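Local coordinates for peroxisomal acyl-coenzyme A oxidase 1 (Arabidopsis thaliana, PDB 1W07), which oxidises long- and medium-chain acyl-CoAs to 2-trans-enoyl-CoAs with FAD, passing the electrons to O2 to give hydrogen peroxide in peroxisomes, at residues T280-R285 and W353-V358. The protein carries 1 engineered substitution. Residues are numbered along the deposited sequence; the frame is centred on the assembly and turned at random.
Sequences TMVYVR and WLYTDV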
# COMPACT_ATOMS: atom_id res chain seq x y z
N THR B 280 -28.48 -7.32 10.52
CA THR B 280 -27.59 -8.01 9.61
C THR B 280 -26.33 -7.20 9.32
O THR B 280 -25.23 -7.75 9.29
CB THR B 280 -28.30 -8.34 8.27
OG1 THR B 280 -28.82 -7.13 7.70
CG2 THR B 280 -29.44 -9.32 8.50
N MET B 281 -26.47 -5.89 9.12
CA MET B 281 -25.30 -5.06 8.85
C MET B 281 -24.36 -5.04 10.04
O MET B 281 -23.14 -4.95 9.86
CB MET B 281 -25.69 -3.62 8.49
CG MET B 281 -25.88 -3.38 7.01
SD MET B 281 -26.12 -1.64 6.59
CE MET B 281 -24.46 -1.20 5.95
N VAL B 282 -24.90 -5.12 11.24
CA VAL B 282 -24.07 -5.14 12.44
C VAL B 282 -23.29 -6.46 12.43
O VAL B 282 -22.20 -6.57 13.00
CB VAL B 282 -24.92 -5.07 13.72
CG1 VAL B 282 -24.03 -5.16 14.95
CG2 VAL B 282 -25.73 -3.78 13.73
N TYR B 283 -23.86 -7.45 11.75
CA TYR B 283 -23.25 -8.76 11.64
C TYR B 283 -22.16 -8.73 10.58
O TYR B 283 -21.03 -9.11 10.83
CB TYR B 283 -24.30 -9.80 11.28
CG TYR B 283 -23.78 -11.21 11.24
CD1 TYR B 283 -23.29 -11.83 12.40
CD2 TYR B 283 -23.78 -11.95 10.06
CE1 TYR B 283 -22.83 -13.14 12.38
CE2 TYR B 283 -23.33 -13.27 10.03
CZ TYR B 283 -22.86 -13.85 11.19
OH TYR B 283 -22.42 -15.16 11.17
N VAL B 284 -22.52 -8.27 9.39
CA VAL B 284 -21.57 -8.20 8.28
C VAL B 284 -20.35 -7.37 8.67
O VAL B 284 -19.22 -7.73 8.35
CB VAL B 284 -22.22 -7.58 7.03
CG1 VAL B 284 -21.25 -7.59 5.88
CG2 VAL B 284 -23.49 -8.35 6.67
N ARG B 285 -20.59 -6.27 9.38
CA ARG B 285 -19.51 -5.40 9.81
C ARG B 285 -18.68 -6.06 10.90
O ARG B 285 -17.49 -5.79 11.04
CB ARG B 285 -20.08 -4.07 10.30
CG ARG B 285 -20.71 -3.25 9.19
CD ARG B 285 -21.30 -1.98 9.75
NE ARG B 285 -21.69 -1.04 8.70
CZ ARG B 285 -22.24 0.14 8.94
NH1 ARG B 285 -22.47 0.52 10.19
NH2 ARG B 285 -22.54 0.95 7.94
N TRP B 353 -20.29 -10.16 20.87
CA TRP B 353 -21.19 -10.04 22.01
C TRP B 353 -22.20 -8.93 21.73
O TRP B 353 -23.39 -9.07 22.03
CB TRP B 353 -20.39 -9.70 23.28
CG TRP B 353 -21.26 -9.31 24.44
CD1 TRP B 353 -21.91 -10.14 25.30
CD2 TRP B 353 -21.68 -7.98 24.78
NE1 TRP B 353 -22.71 -9.41 26.15
CE2 TRP B 353 -22.59 -8.08 25.85
CE3 TRP B 353 -21.37 -6.70 24.28
CZ2 TRP B 353 -23.19 -6.96 26.44
CZ3 TRP B 353 -21.97 -5.59 24.86
CH2 TRP B 353 -22.87 -5.73 25.93
N LEU B 354 -21.72 -7.83 21.16
CA LEU B 354 -22.58 -6.70 20.83
C LEU B 354 -23.63 -7.09 19.80
O LEU B 354 -24.79 -6.70 19.90
CB LEU B 354 -21.74 -5.55 20.29
CG LEU B 354 -22.50 -4.30 19.85
CD1 LEU B 354 -23.31 -3.78 21.03
CD2 LEU B 354 -21.52 -3.24 19.36
N TYR B 355 -23.21 -7.86 18.80
CA TYR B 355 -24.12 -8.31 17.76
C TYR B 355 -25.33 -8.99 18.38
O TYR B 355 -26.47 -8.66 18.07
CB TYR B 355 -23.44 -9.29 16.82
CG TYR B 355 -24.43 -10.07 15.99
CD1 TYR B 355 -25.22 -9.44 15.03
CD2 TYR B 355 -24.60 -11.44 16.18
CE1 TYR B 355 -26.14 -10.15 14.28
CE2 TYR B 355 -25.54 -12.17 15.44
CZ TYR B 355 -26.31 -11.51 14.48
OH TYR B 355 -27.24 -12.18 13.74
N THR B 356 -25.06 -9.96 19.26
CA THR B 356 -26.11 -10.70 19.95
C THR B 356 -26.98 -9.74 20.77
O THR B 356 -28.18 -9.63 20.55
CB THR B 356 -25.52 -11.73 20.91
OG1 THR B 356 -24.54 -12.53 20.22
CG2 THR B 356 -26.61 -12.64 21.44
N ASP B 357 -26.36 -9.05 21.72
CA ASP B 357 -27.07 -8.12 22.58
C ASP B 357 -28.02 -7.22 21.78
O ASP B 357 -29.20 -7.10 22.13
CB ASP B 357 -26.08 -7.25 23.36
CG ASP B 357 -26.76 -6.41 24.44
OD1 ASP B 357 -26.91 -5.19 24.25
OD2 ASP B 357 -27.14 -6.99 25.48
N VAL B 358 -27.51 -6.60 20.72
CA VAL B 358 -28.32 -5.71 19.89
C VAL B 358 -29.45 -6.49 19.22
O VAL B 358 -30.58 -6.02 19.14
CB VAL B 358 -27.47 -5.02 18.79
CG1 VAL B 358 -28.35 -4.11 17.95
CG2 VAL B 358 -26.38 -4.20 19.42
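Y355 and Y283 carry most of this helix-to-helix contact in the C-alpha1 domain of the acyl-CoA oxidase fold, where the first turns of helix 278-309 pack against turns near the C-terminal end of helix 328-363. The aromatic pair is oblique: ring centroids lie 4.8 Å apart and the planes are inclined at 43°. CD1 of Y283 sits over the centre of one face of the Y355 ring, 3.6 Å above its plane. With CG anti to the backbone N (chi1 163°), Y355 reaches across to the neighbouring helix, where CB and CD1 of Y283 lie against its ring.

Apolar packing of V282 adds to the ring contact. V282 points toward helix 328-363 and sets its CG1 4.2 Å from Y355 CA; the nearest CA pair, V282 and Y355, is 6.2 Å apart. V282 further touches T377 of helix 370-398, and V358 meets A373 there, so this third helix packs against both segments. No hydrogen bond joins the two segments. Cutting Y355 back to an alanine is likely to open a gap between the helices and leave Y283 CD1 without the ring face it covers.

Within the same turn as V282 and Y283, M281 and V284 touch E424, the inferred proton acceptor. The tightest approach between the segments is Y283 CB to Y355 CE1, 3.5 Å.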